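Local structure of fumarylacetoacetate hydrolase (5TI1) at residues B[149-155]-B[184-190]; B[179-183]-B[349-353]; B[233-239]-B[365-371]; B[243-249]-B[354-358]; B[264-268]-B[277-281]. The protein probably hydrolyses fumarylacetoacetate to fumarate and acetoacetate, the final step of phenylalanine and tyrosine breakdown, using a bound divalent metal ion. All blocks are in the same frame, centred on the assembly; numbering follows the deposited sequence.

Contact 1 (B[149-155]-B[184-190]); sequences PGYTDFY and IGYNGRA. With MG (magnesium ion), chain K.
Asp153 and Tyr186 stand side by side on neighbouring antiparallel strands and point the same way, the carboxylate turned 73° against the phenol ring. The methylene of Asp153 leans on the far half of the ring, its CB 3.4 Å from Tyr186 CE1, while Asp153 OD2 comes within 3.0 Å of Tyr186 OH. Because CG of Asp153 is anti to the backbone N (chi1 -166°), the short acid reaches off the sheet, and OD2 binds the magnesium ion at 2.3 Å. Two backbone bonds fix the pair: Asp153 N to Tyr186 O (3.0 Å) and Tyr186 N to Asp153 O (2.9 Å). Tyr151 shares this face. Its ring turns an edge to the carbonyl of Arg189, and a water links its hydroxyl to that of Tyr186; Gly188, with no side chain, lets the ring come close to its CA. On the other face the edge of Phe154 meets the Ile184 carbonyl, CD1 to O 3.5 Å. Past the strand end, CD1 of Ile184 touches CD2 of Tyr155 at 3.8 Å, packing against a predicted substrate-binding residue. Asp153 joins Glu226, Glu228 and Asp260 around the magnesium ion, the all-acidic metal site of this fumarylacetoacetate hydrolase.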
# COMPACT_ATOMS: atom_id res chain seq x y z
N PRO B 149 1.48 3.13 6.64
CA PRO B 149 2.14 3.41 5.35
C PRO B 149 1.94 2.30 4.34
O PRO B 149 1.79 2.56 3.14
CB PRO B 149 3.62 3.57 5.74
CG PRO B 149 3.62 3.79 7.23
CD PRO B 149 2.46 2.96 7.72
N GLY B 150 1.94 1.05 4.80
CA GLY B 150 1.75 -0.13 3.98
C GLY B 150 1.06 -1.24 4.75
O GLY B 150 1.32 -1.45 5.93
N TYR B 151 0.16 -1.96 4.07
CA TYR B 151 -0.55 -3.09 4.64
C TYR B 151 -0.26 -4.32 3.78
O TYR B 151 -0.49 -4.31 2.57
CB TYR B 151 -2.06 -2.80 4.73
CG TYR B 151 -2.94 -4.02 4.92
CD1 TYR B 151 -2.62 -5.01 5.83
CD2 TYR B 151 -4.13 -4.16 4.18
CE1 TYR B 151 -3.43 -6.13 6.01
CE2 TYR B 151 -4.94 -5.27 4.34
CZ TYR B 151 -4.59 -6.25 5.26
OH TYR B 151 -5.40 -7.35 5.43
N THR B 152 0.31 -5.34 4.41
CA THR B 152 0.66 -6.60 3.77
C THR B 152 -0.15 -7.71 4.43
O THR B 152 -0.34 -7.69 5.65
CB THR B 152 2.16 -6.89 3.94
OG1 THR B 152 2.93 -5.86 3.32
CG2 THR B 152 2.51 -8.25 3.36
N ASP B 153 -0.61 -8.68 3.65
CA ASP B 153 -1.38 -9.78 4.22
C ASP B 153 -0.78 -11.11 3.81
O ASP B 153 -0.48 -11.33 2.63
CB ASP B 153 -2.85 -9.71 3.79
CG ASP B 153 -3.73 -10.62 4.63
OD1 ASP B 153 -3.40 -10.85 5.83
OD2 ASP B 153 -4.74 -11.10 4.08
N PHE B 154 -0.59 -11.99 4.78
CA PHE B 154 -0.01 -13.29 4.52
C PHE B 154 -1.12 -14.34 4.47
O PHE B 154 -2.30 -14.02 4.31
CB PHE B 154 1.07 -13.58 5.57
CG PHE B 154 2.28 -12.71 5.42
CD1 PHE B 154 3.31 -13.08 4.56
CD2 PHE B 154 2.37 -11.50 6.10
CE1 PHE B 154 4.43 -12.26 4.39
CE2 PHE B 154 3.48 -10.68 5.94
CZ PHE B 154 4.51 -11.06 5.08
N TYR B 155 -0.74 -15.61 4.63
CA TYR B 155 -1.60 -16.74 4.31
C TYR B 155 -1.08 -17.95 5.08
O TYR B 155 -0.97 -19.04 4.52
CB TYR B 155 -1.57 -16.99 2.80
CG TYR B 155 -2.67 -17.86 2.26
CD1 TYR B 155 -3.97 -17.37 2.10
CD2 TYR B 155 -2.41 -19.15 1.83
CE1 TYR B 155 -4.97 -18.16 1.58
CE2 TYR B 155 -3.41 -19.96 1.31
CZ TYR B 155 -4.68 -19.45 1.18
OH TYR B 155 -5.67 -20.25 0.67
N ILE B 184 3.84 -17.21 1.92
CA ILE B 184 3.35 -16.41 0.81
C ILE B 184 2.45 -15.28 1.34
O ILE B 184 1.84 -15.38 2.41
CB ILE B 184 2.59 -17.26 -0.22
CG1 ILE B 184 1.28 -17.77 0.36
CG2 ILE B 184 3.45 -18.41 -0.73
CD1 ILE B 184 0.40 -18.40 -0.67
N GLY B 185 2.39 -14.20 0.56
CA GLY B 185 1.64 -13.03 0.95
C GLY B 185 1.48 -12.11 -0.24
O GLY B 185 2.01 -12.36 -1.33
N TYR B 186 0.75 -11.02 -0.02
CA TYR B 186 0.44 -10.05 -1.06
C TYR B 186 0.35 -8.68 -0.41
O TYR B 186 0.15 -8.57 0.80
CB TYR B 186 -0.86 -10.43 -1.80
CG TYR B 186 -2.11 -10.33 -0.94
CD1 TYR B 186 -2.44 -11.32 -0.03
CD2 TYR B 186 -2.95 -9.22 -1.03
CE1 TYR B 186 -3.58 -11.22 0.78
CE2 TYR B 186 -4.08 -9.11 -0.23
CZ TYR B 186 -4.40 -10.10 0.67
OH TYR B 186 -5.53 -9.97 1.47
N ASN B 187 0.55 -7.62 -1.21
CA ASN B 187 0.24 -6.27 -0.73
C ASN B 187 -1.26 -6.10 -0.60
O ASN B 187 -2.01 -6.43 -1.52
CB ASN B 187 0.77 -5.20 -1.68
CG ASN B 187 2.24 -5.28 -1.91
OD1 ASN B 187 2.68 -5.58 -3.01
ND2 ASN B 187 3.03 -5.03 -0.87
N GLY B 188 -1.71 -5.59 0.55
CA GLY B 188 -3.08 -5.17 0.73
C GLY B 188 -3.21 -3.67 0.54
O GLY B 188 -2.25 -2.95 0.28
N ARG B 189 -4.45 -3.20 0.66
CA ARG B 189 -4.76 -1.79 0.46
C ARG B 189 -4.80 -1.08 1.82
O ARG B 189 -5.73 -1.28 2.61
CB ARG B 189 -6.09 -1.66 -0.28
CG ARG B 189 -6.46 -0.23 -0.61
CD ARG B 189 -5.65 0.33 -1.80
NE ARG B 189 -6.10 1.69 -2.04
CZ ARG B 189 -5.55 2.58 -2.86
NH1 ARG B 189 -4.46 2.29 -3.58
NH2 ARG B 189 -6.11 3.79 -2.95
N ALA B 190 -3.81 -0.23 2.06
CA ALA B 190 -3.75 0.48 3.34
C ALA B 190 -4.91 1.46 3.51
O ALA B 190 -5.40 1.64 4.64
CB ALA B 190 -2.41 1.21 3.48
MG MG K . -6.60 -12.33 4.44
O HOH W 1 0.30 -2.08 1.01
O HOH W 2 -6.48 -7.68 2.49
O HOH W 3 1.83 -17.36 4.40

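Contact 2 (B[179-183]-B[349-353]); sequences WSEMP and MYWTM
Trp351 has CG anti to its carbonyl carbon (chi1 -64°) and Trp179 has CG anti to its backbone N (chi1 -170°), which brings the two indoles together between the loops. The edge of Trp351 faces the six-membered ring of Trp179 in an edge-to-face pair, planes 61° apart. The same edge carries NE1, which donates to Trp179 O at 3.2 Å; the oxygen lies in the indole plane and the donor almost straight ahead of the carbonyl, so one bond helps set the turn of the ring. The compact, conformationally restricted ring of Pro183 lies over one face of Trp351, its CD 3.7 Å from the centroid of the six-membered ring in a CH-pi contact, and Tyr350 packs on the opposite face. Trp179 CH2 touches Tyr350 CB at 3.5 Å, completing an aromatic cluster. Ser180 O is buried without a partner, whereas Ser180 OG binds a water that also reaches Tyr350 OH, weakly; that hydroxyl is bonded to Asp307 N as well. Trp179 NE1 is held by Tyr155 O. Residues 179-183 belong to the loop between helix 158-168 and strand 185-188, whereas 349-353 follow strand 339-345 and enter helix 353-362, Thr352 serving as its N-cap.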
# COMPACT_ATOMS: atom_id res chain seq x y z
N TRP B 179 3.90 -23.30 -0.81
CA TRP B 179 3.32 -22.85 0.46
C TRP B 179 4.17 -23.27 1.65
O TRP B 179 4.30 -22.52 2.63
CB TRP B 179 1.89 -23.39 0.61
CG TRP B 179 1.19 -22.76 1.78
CD1 TRP B 179 0.37 -21.67 1.76
CD2 TRP B 179 1.29 -23.16 3.15
NE1 TRP B 179 -0.06 -21.37 3.04
CE2 TRP B 179 0.50 -22.27 3.91
CE3 TRP B 179 1.97 -24.19 3.81
CZ2 TRP B 179 0.36 -22.39 5.29
CZ3 TRP B 179 1.84 -24.30 5.19
CH2 TRP B 179 1.05 -23.40 5.91
N SER B 180 4.75 -24.47 1.61
CA SER B 180 5.57 -24.95 2.71
C SER B 180 7.03 -24.52 2.58
O SER B 180 7.84 -24.89 3.44
CB SER B 180 5.47 -26.48 2.81
OG SER B 180 4.12 -26.87 3.09
N GLU B 181 7.38 -23.76 1.54
CA GLU B 181 8.72 -23.22 1.36
C GLU B 181 8.81 -21.74 1.69
O GLU B 181 9.93 -21.23 1.85
CB GLU B 181 9.20 -23.46 -0.07
CG GLU B 181 9.28 -24.93 -0.47
CD GLU B 181 10.61 -25.58 -0.08
OE1 GLU B 181 11.52 -24.85 0.36
OE2 GLU B 181 10.74 -26.81 -0.22
N MET B 182 7.69 -21.03 1.79
CA MET B 182 7.75 -19.60 2.07
C MET B 182 6.43 -19.16 2.68
O MET B 182 5.38 -19.75 2.38
CB MET B 182 8.03 -18.81 0.79
CG MET B 182 6.91 -18.87 -0.21
SD MET B 182 7.12 -17.76 -1.60
CE MET B 182 8.57 -18.48 -2.36
N PRO B 183 6.44 -18.14 3.51
CA PRO B 183 5.18 -17.54 3.94
C PRO B 183 4.63 -16.64 2.84
O PRO B 183 4.93 -15.44 2.82
CB PRO B 183 5.57 -16.76 5.20
CG PRO B 183 7.04 -16.47 5.03
CD PRO B 183 7.60 -17.63 4.26
N MET B 349 -0.49 -21.02 13.83
CA MET B 349 0.07 -20.59 12.55
C MET B 349 1.39 -21.31 12.24
O MET B 349 2.25 -21.50 13.11
CB MET B 349 0.27 -19.08 12.56
CG MET B 349 -1.04 -18.30 12.69
SD MET B 349 -2.31 -18.75 11.47
CE MET B 349 -2.12 -17.39 10.30
N TYR B 350 1.53 -21.72 10.98
CA TYR B 350 2.71 -22.45 10.52
C TYR B 350 3.92 -21.54 10.35
O TYR B 350 5.06 -21.96 10.58
CB TYR B 350 2.38 -23.14 9.19
CG TYR B 350 3.37 -24.18 8.72
CD1 TYR B 350 4.42 -23.84 7.89
CD2 TYR B 350 3.22 -25.52 9.07
CE1 TYR B 350 5.33 -24.80 7.44
CE2 TYR B 350 4.11 -26.48 8.62
CZ TYR B 350 5.16 -26.12 7.81
OH TYR B 350 6.05 -27.07 7.36
N TRP B 351 3.71 -20.29 9.93
CA TRP B 351 4.79 -19.32 9.77
C TRP B 351 4.65 -18.25 10.84
O TRP B 351 3.56 -17.69 11.02
CB TRP B 351 4.78 -18.69 8.37
CG TRP B 351 5.03 -19.64 7.23
CD1 TRP B 351 4.09 -20.18 6.39
CD2 TRP B 351 6.30 -20.17 6.80
NE1 TRP B 351 4.70 -20.99 5.46
CE2 TRP B 351 6.05 -21.01 5.70
CE3 TRP B 351 7.62 -20.01 7.25
CZ2 TRP B 351 7.08 -21.69 5.03
CZ3 TRP B 351 8.64 -20.69 6.58
CH2 TRP B 351 8.36 -21.51 5.48
N THR B 352 5.74 -17.94 11.53
CA THR B 352 5.68 -16.93 12.58
C THR B 352 5.78 -15.52 11.99
O THR B 352 6.10 -15.33 10.81
CB THR B 352 6.81 -17.13 13.58
OG1 THR B 352 8.05 -16.89 12.91
CG2 THR B 352 6.77 -18.55 14.12
N MET B 353 5.52 -14.53 12.85
CA MET B 353 5.73 -13.14 12.48
C MET B 353 7.18 -12.88 12.07
O MET B 353 7.44 -12.17 11.10
CB MET B 353 5.34 -12.23 13.65
CG MET B 353 3.86 -12.22 13.96
SD MET B 353 3.49 -11.20 15.40
CE MET B 353 4.11 -12.25 16.72
O HOH W 4 4.01 -28.17 5.47

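Contact 3 (B[233-239]-B[365-371]); sequences IGAGNAL and CNTRVGD
Asn237 and Thr367 meet at a single antiparallel bridge between two loops, close to a type II turn, Arg368 to Asp371, that leads into strand 372-374. Their side chains cross at about a right angle. Asn237 places CG between its backbone N and carbonyl carbon (chi1 68°), which turns the amide toward the facing chain: OD1 accepts from Thr367 OG1 at 2.8 Å in the carbonyl plane, and ND2 donates to Cys365 O at 3.1 Å. An asparagine suits this place because one amide supplies both an acceptor and a donor; ND2 also serves Glu241 O. The backbones add Asn237 N to Thr367 O, 3.2 Å, and a weak return bond. At the turn Ile233 N donates to Asp371 O and Gly370 N to Ile233 O, both 3.0 Å. Gly370 sits at the third turn position with phi 93°, a conformation that glycine adopts easily. The branched Ile233 points at the turn and packs its CG1 alongside Asp371 CB at 3.6 Å, with Leu357 and Met373 also against it. Farther out, Asp371 OD2 forms a salt bridge with Arg189 of the second subunit, and this same oxygen accepts Arg368 N at 2.8 Å, from above the carboxylate plane.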
# COMPACT_ATOMS: atom_id res chain seq x y z
N ILE B 233 4.66 -2.52 12.63
CA ILE B 233 6.10 -2.32 12.58
C ILE B 233 6.48 -1.18 13.52
O ILE B 233 5.91 -0.09 13.45
CB ILE B 233 6.58 -2.03 11.15
CG1 ILE B 233 6.42 -3.26 10.27
CG2 ILE B 233 8.06 -1.61 11.14
CD1 ILE B 233 7.21 -4.48 10.78
N GLY B 234 7.47 -1.43 14.39
CA GLY B 234 7.96 -0.41 15.29
C GLY B 234 9.29 0.18 14.86
O GLY B 234 9.64 1.30 15.25
N ALA B 235 10.04 -0.57 14.07
CA ALA B 235 11.30 -0.10 13.51
C ALA B 235 11.38 -0.61 12.08
O ALA B 235 11.17 -1.81 11.83
CB ALA B 235 12.51 -0.58 14.34
N GLY B 236 11.68 0.28 11.14
CA GLY B 236 11.67 -0.08 9.74
C GLY B 236 12.99 -0.69 9.33
O GLY B 236 13.85 -1.03 10.15
N ASN B 237 13.14 -0.87 8.02
CA ASN B 237 14.42 -1.27 7.45
C ASN B 237 14.61 -0.53 6.13
O ASN B 237 13.64 -0.17 5.46
CB ASN B 237 14.50 -2.80 7.26
CG ASN B 237 13.55 -3.31 6.17
OD1 ASN B 237 12.34 -3.26 6.32
ND2 ASN B 237 14.12 -3.80 5.08
N ALA B 238 15.87 -0.28 5.79
CA ALA B 238 16.18 0.50 4.59
C ALA B 238 15.96 -0.34 3.33
O ALA B 238 16.04 -1.57 3.35
CB ALA B 238 17.63 1.00 4.63
N LEU B 239 15.65 0.34 2.23
CA LEU B 239 15.42 -0.36 0.98
C LEU B 239 16.70 -1.07 0.55
O LEU B 239 17.79 -0.48 0.55
CB LEU B 239 14.96 0.63 -0.09
CG LEU B 239 14.47 0.08 -1.42
CD1 LEU B 239 13.27 -0.81 -1.24
CD2 LEU B 239 14.13 1.25 -2.33
N CYS B 365 12.76 -5.37 0.02
CA CYS B 365 11.65 -4.46 0.30
C CYS B 365 11.87 -3.79 1.65
O CYS B 365 12.34 -4.42 2.60
CB CYS B 365 10.32 -5.21 0.27
SG CYS B 365 8.86 -4.15 0.46
N ASN B 366 11.55 -2.50 1.72
CA ASN B 366 11.70 -1.74 2.95
C ASN B 366 10.39 -1.75 3.72
O ASN B 366 9.32 -2.01 3.16
CB ASN B 366 12.15 -0.31 2.65
CG ASN B 366 11.20 0.43 1.73
OD1 ASN B 366 10.50 -0.17 0.91
ND2 ASN B 366 11.19 1.76 1.86
N THR B 367 10.49 -1.53 5.02
CA THR B 367 9.30 -1.37 5.85
C THR B 367 9.43 -0.08 6.65
O THR B 367 10.52 0.48 6.79
CB THR B 367 9.08 -2.54 6.82
OG1 THR B 367 10.12 -2.55 7.80
CG2 THR B 367 9.08 -3.88 6.08
N ARG B 368 8.29 0.38 7.17
CA ARG B 368 8.17 1.66 7.82
C ARG B 368 7.34 1.51 9.09
O ARG B 368 6.46 0.66 9.17
CB ARG B 368 7.52 2.70 6.89
CG ARG B 368 8.37 3.03 5.67
CD ARG B 368 7.72 4.08 4.77
NE ARG B 368 6.63 3.49 4.00
CZ ARG B 368 5.91 4.13 3.09
NH1 ARG B 368 6.15 5.41 2.83
NH2 ARG B 368 4.93 3.50 2.45
N VAL B 369 7.63 2.38 10.06
CA VAL B 369 6.86 2.44 11.30
C VAL B 369 5.39 2.60 10.97
O VAL B 369 5.01 3.44 10.15
CB VAL B 369 7.37 3.61 12.16
CG1 VAL B 369 6.42 3.90 13.31
CG2 VAL B 369 8.79 3.32 12.69
N GLY B 370 4.54 1.78 11.62
CA GLY B 370 3.11 1.82 11.38
C GLY B 370 2.61 0.85 10.32
O GLY B 370 1.38 0.70 10.18
N ASP B 371 3.50 0.23 9.55
CA ASP B 371 3.09 -0.82 8.62
C ASP B 371 2.31 -1.91 9.37
O ASP B 371 2.57 -2.21 10.53
CB ASP B 371 4.31 -1.46 7.94
CG ASP B 371 4.85 -0.65 6.77
OD1 ASP B 371 4.21 0.32 6.30
OD2 ASP B 371 5.96 -0.98 6.31

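Contact 4 (B[243-249]-B[354-358]); sequences VTCADAE and AQQLA
Ala248 and Ala354 bring their CA atoms within 4.9 Å, and Cys245 and Ala358 theirs within 5.0 Å, where the short, weakly bonded helix 245-248 lies against helix 353-362. Such closeness is possible because the facing residues are small. Direct hydrogen bonds do not join the segments. The carbonyl of Val243 receives a CA-H...O contact from Ala358 (CA to O 3.5 Å), and a water donates both to Val243 O and to Ala358 O. The small helix begins at Thr244, an N-cap whose OG1 accepts from Asp247 N. This is close helix-helix packing through alanines: Ala248 CB touches Ala354 CB at 3.8 Å and also nears the Ala354 carbonyl. Cys245 turns SG anti to its backbone N (chi1 -164°), laying the sulfur against CG of Gln355 at 3.8 Å, while its CB meets the Ala358 methyl. Beyond this contact Gln355 NE2 donates to Leu314 O. Leu357 uses one branch here, CD2 lying 3.5 Å from Ala248 O, and its side chain also rests on Ile233 of strand 223-233. At the other end a second water joins Glu249 OE2 to Ala354 N, and the carboxylate is gripped further by Arg300 and His320.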
# COMPACT_ATOMS: atom_id res chain seq x y z
N VAL B 243 15.83 -7.82 6.62
CA VAL B 243 15.78 -8.08 8.06
C VAL B 243 15.94 -9.58 8.28
O VAL B 243 15.17 -10.37 7.71
CB VAL B 243 14.46 -7.58 8.67
CG1 VAL B 243 14.44 -7.85 10.18
CG2 VAL B 243 14.27 -6.11 8.39
N THR B 244 16.92 -9.98 9.08
CA THR B 244 17.12 -11.40 9.32
C THR B 244 16.02 -11.94 10.22
O THR B 244 15.36 -11.19 10.96
CB THR B 244 18.50 -11.71 9.94
OG1 THR B 244 18.56 -11.23 11.29
CG2 THR B 244 19.64 -11.08 9.12
N CYS B 245 15.81 -13.25 10.14
CA CYS B 245 14.74 -13.85 10.93
C CYS B 245 15.01 -13.66 12.42
O CYS B 245 14.09 -13.34 13.18
CB CYS B 245 14.61 -15.33 10.59
SG CYS B 245 13.07 -16.04 11.17
N ALA B 246 16.26 -13.83 12.84
CA ALA B 246 16.61 -13.66 14.24
C ALA B 246 16.39 -12.23 14.72
O ALA B 246 16.11 -12.00 15.90
CB ALA B 246 18.06 -14.08 14.47
N ASP B 247 16.53 -11.25 13.82
CA ASP B 247 16.41 -9.85 14.19
C ASP B 247 14.98 -9.33 14.04
O ASP B 247 14.69 -8.22 14.48
CB ASP B 247 17.36 -9.00 13.32
CG ASP B 247 17.36 -7.53 13.69
OD1 ASP B 247 17.44 -7.21 14.90
OD2 ASP B 247 17.30 -6.68 12.77
N ALA B 248 14.08 -10.15 13.50
CA ALA B 248 12.80 -9.66 13.01
C ALA B 248 11.93 -9.10 14.14
O ALA B 248 11.38 -8.00 14.01
CB ALA B 248 12.07 -10.79 12.28
N GLU B 249 11.81 -9.84 15.25
CA GLU B 249 10.83 -9.47 16.28
C GLU B 249 11.16 -8.12 16.92
O GLU B 249 10.26 -7.41 17.36
CB GLU B 249 10.74 -10.56 17.35
CG GLU B 249 9.98 -11.80 16.91
CD GLU B 249 9.79 -12.81 18.03
OE1 GLU B 249 9.88 -12.40 19.21
OE2 GLU B 249 9.55 -14.00 17.74
N ALA B 354 8.13 -13.45 12.82
CA ALA B 354 9.54 -13.27 12.48
C ALA B 354 9.81 -13.78 11.07
O ALA B 354 10.46 -13.10 10.26
CB ALA B 354 10.42 -14.00 13.50
N GLN B 355 9.29 -14.96 10.75
CA GLN B 355 9.52 -15.53 9.43
C GLN B 355 8.84 -14.70 8.35
O GLN B 355 9.40 -14.49 7.27
CB GLN B 355 9.04 -16.98 9.40
CG GLN B 355 9.90 -17.88 10.28
CD GLN B 355 9.36 -19.29 10.35
OE1 GLN B 355 8.15 -19.51 10.49
NE2 GLN B 355 10.26 -20.27 10.27
N GLN B 356 7.63 -14.21 8.64
CA GLN B 356 6.90 -13.40 7.67
C GLN B 356 7.67 -12.13 7.34
O GLN B 356 7.81 -11.77 6.17
CB GLN B 356 5.51 -13.08 8.21
CG GLN B 356 4.58 -14.29 8.26
CD GLN B 356 3.31 -14.02 9.06
OE1 GLN B 356 3.31 -13.18 9.96
NE2 GLN B 356 2.24 -14.73 8.73
N LEU B 357 8.17 -11.43 8.36
CA LEU B 357 8.92 -10.21 8.12
C LEU B 357 10.24 -10.51 7.41
O LEU B 357 10.65 -9.77 6.50
CB LEU B 357 9.19 -9.50 9.44
CG LEU B 357 9.83 -8.12 9.35
CD1 LEU B 357 8.95 -7.16 8.53
CD2 LEU B 357 10.11 -7.59 10.76
N ALA B 358 10.91 -11.59 7.80
CA ALA B 358 12.14 -11.99 7.14
C ALA B 358 11.91 -12.23 5.66
O ALA B 358 12.65 -11.72 4.81
CB ALA B 358 12.70 -13.25 7.81
O HOH W 5 15.16 -11.29 5.20
O HOH W 6 7.59 -14.35 15.70

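Contact 5 (B[264-268]-B[277-281]); sequences RDIQQ and FNAKT. With NA (sodium ion), chain L.
The amide of Gln267 meets Lys280 with its oxygen, OE1 lying 3.5 Å from CE of Lys280 while the two side chains cross at a slant. Two other flat groups find their partners outside the two segments: the guanidinium of Arg264 forms salt bridges with Asp224 and Glu226, and the ring of Phe277 meets His360 of the second subunit. Gln267 runs straight out to CD and then turns its amide (chi3 -78°), whereas Lys280 bends at chi2 (-72°) and again at chi3, so that its aliphatic stem passes the oxygen and NZ reaches Ser262 OG. Gln267 is a predicted substrate-binding residue. Nearer the backbone, the Ala279 methyl fits tightly against helix 264-270, its CB 3.4 Å from Gln267 CB; a small residue suits so close an approach. Ile266 packs beside it, CG2 to Ala279 N 3.8 Å. Helix 264-270 follows strand 252-263, and after a short loop comes the weakly bonded helical turn 278-281. This turn contributes Lys280 O to a sodium site, at 2.4 Å from the ion, with Trp261, Ala283, Asp260 and Thr284 as the other ligands. It is drawn together by Phe277 O, which accepts from both Lys280 N (3.0 Å) and Thr281 N (3.1 Å). At the subunit interface Asn278 ND2 donates to His359 O of the second subunit.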
# COMPACT_ATOMS: atom_id res chain seq x y z
N ARG B 264 -15.88 -13.37 -1.86
CA ARG B 264 -15.21 -14.53 -2.44
C ARG B 264 -15.63 -14.79 -3.87
O ARG B 264 -14.82 -15.29 -4.66
CB ARG B 264 -15.45 -15.77 -1.60
CG ARG B 264 -15.00 -15.57 -0.19
CD ARG B 264 -14.63 -16.85 0.49
NE ARG B 264 -14.07 -16.54 1.79
CZ ARG B 264 -12.81 -16.19 1.99
NH1 ARG B 264 -11.95 -16.12 0.97
NH2 ARG B 264 -12.40 -15.91 3.22
N ASP B 265 -16.88 -14.47 -4.23
CA ASP B 265 -17.28 -14.64 -5.63
C ASP B 265 -16.61 -13.60 -6.52
O ASP B 265 -16.20 -13.92 -7.64
CB ASP B 265 -18.81 -14.60 -5.78
CG ASP B 265 -19.47 -13.44 -5.04
OD1 ASP B 265 -18.79 -12.70 -4.31
OD2 ASP B 265 -20.70 -13.28 -5.19
N ILE B 266 -16.47 -12.36 -6.03
CA ILE B 266 -15.67 -11.37 -6.75
C ILE B 266 -14.23 -11.86 -6.87
O ILE B 266 -13.57 -11.65 -7.90
CB ILE B 266 -15.76 -10.00 -6.04
CG1 ILE B 266 -17.19 -9.44 -6.14
CG2 ILE B 266 -14.78 -9.00 -6.63
CD1 ILE B 266 -17.35 -8.06 -5.51
N GLN B 267 -13.73 -12.54 -5.83
CA GLN B 267 -12.33 -12.96 -5.85
C GLN B 267 -12.08 -14.03 -6.90
O GLN B 267 -11.10 -13.97 -7.65
CB GLN B 267 -11.90 -13.47 -4.47
CG GLN B 267 -10.41 -13.87 -4.40
CD GLN B 267 -9.98 -14.41 -3.04
OE1 GLN B 267 -9.76 -13.66 -2.10
NE2 GLN B 267 -9.84 -15.73 -2.95
N GLN B 268 -12.97 -15.03 -6.96
CA GLN B 268 -12.80 -16.14 -7.88
C GLN B 268 -12.63 -15.67 -9.32
O GLN B 268 -11.80 -16.21 -10.06
CB GLN B 268 -14.01 -17.08 -7.78
CG GLN B 268 -13.68 -18.54 -7.93
CD GLN B 268 -12.92 -19.08 -6.74
OE1 GLN B 268 -11.70 -18.95 -6.66
NE2 GLN B 268 -13.64 -19.68 -5.79
N PHE B 277 -7.99 -8.67 -5.40
CA PHE B 277 -7.89 -7.23 -5.56
C PHE B 277 -9.16 -6.55 -5.06
O PHE B 277 -9.26 -6.22 -3.87
CB PHE B 277 -7.59 -6.89 -7.02
CG PHE B 277 -7.32 -5.43 -7.26
CD1 PHE B 277 -6.42 -4.74 -6.47
CD2 PHE B 277 -7.96 -4.75 -8.28
CE1 PHE B 277 -6.16 -3.40 -6.69
CE2 PHE B 277 -7.72 -3.42 -8.51
CZ PHE B 277 -6.80 -2.74 -7.71
N ASN B 278 -10.16 -6.36 -5.94
CA ASN B 278 -11.40 -5.73 -5.49
C ASN B 278 -12.09 -6.54 -4.40
O ASN B 278 -12.77 -5.98 -3.54
CB ASN B 278 -12.34 -5.52 -6.67
CG ASN B 278 -11.98 -4.31 -7.50
OD1 ASN B 278 -11.21 -3.44 -7.08
ND2 ASN B 278 -12.56 -4.23 -8.69
N ALA B 279 -11.90 -7.86 -4.39
CA ALA B 279 -12.54 -8.70 -3.41
C ALA B 279 -12.02 -8.47 -2.00
O ALA B 279 -12.66 -8.94 -1.04
CB ALA B 279 -12.33 -10.17 -3.76
N LYS B 280 -10.89 -7.78 -1.84
CA LYS B 280 -10.26 -7.57 -0.55
C LYS B 280 -10.24 -6.12 -0.10
O LYS B 280 -10.27 -5.86 1.10
CB LYS B 280 -8.81 -8.07 -0.55
CG LYS B 280 -8.67 -9.53 -0.86
CD LYS B 280 -9.14 -10.36 0.29
CE LYS B 280 -8.35 -11.64 0.40
NZ LYS B 280 -8.80 -12.39 1.60
N THR B 281 -10.14 -5.19 -1.04
CA THR B 281 -9.77 -3.82 -0.72
C THR B 281 -10.96 -2.95 -0.35
O THR B 281 -10.76 -1.77 -0.07
CB THR B 281 -9.05 -3.19 -1.90
OG1 THR B 281 -9.96 -3.10 -3.01
CG2 THR B 281 -7.81 -4.02 -2.29
NA NA L . -10.55 -6.90 3.25

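In the fold
Contact 1 lies at one margin of the mixed sheet, where strand 185-188 is outermost within this chain, and provides one magnesium ligand. Contact 5, its centre about 14 Å away, binds sodium, and Asp260 serves both ions, so the two metal sites are neighbours. Contacts 2 and 4, whose centres are about 12 Å apart, meet at helix 353-362, contact 2 at its N-terminal approach and contact 4 on the helix itself. Segment 365-371 of contact 3 follows that helix and leads into strand 372-374, which pairs with strand 151-154 of contact 1. Along the chain contact 2 interlocks with contacts 1, 3 and 4, while contact 5 is nested inside the loops closed by contacts 2, 3 and 4. All except contact 4 touch the second subunit; Arg189 of contact 1 reaches Asp371 of contact 3 across that interface.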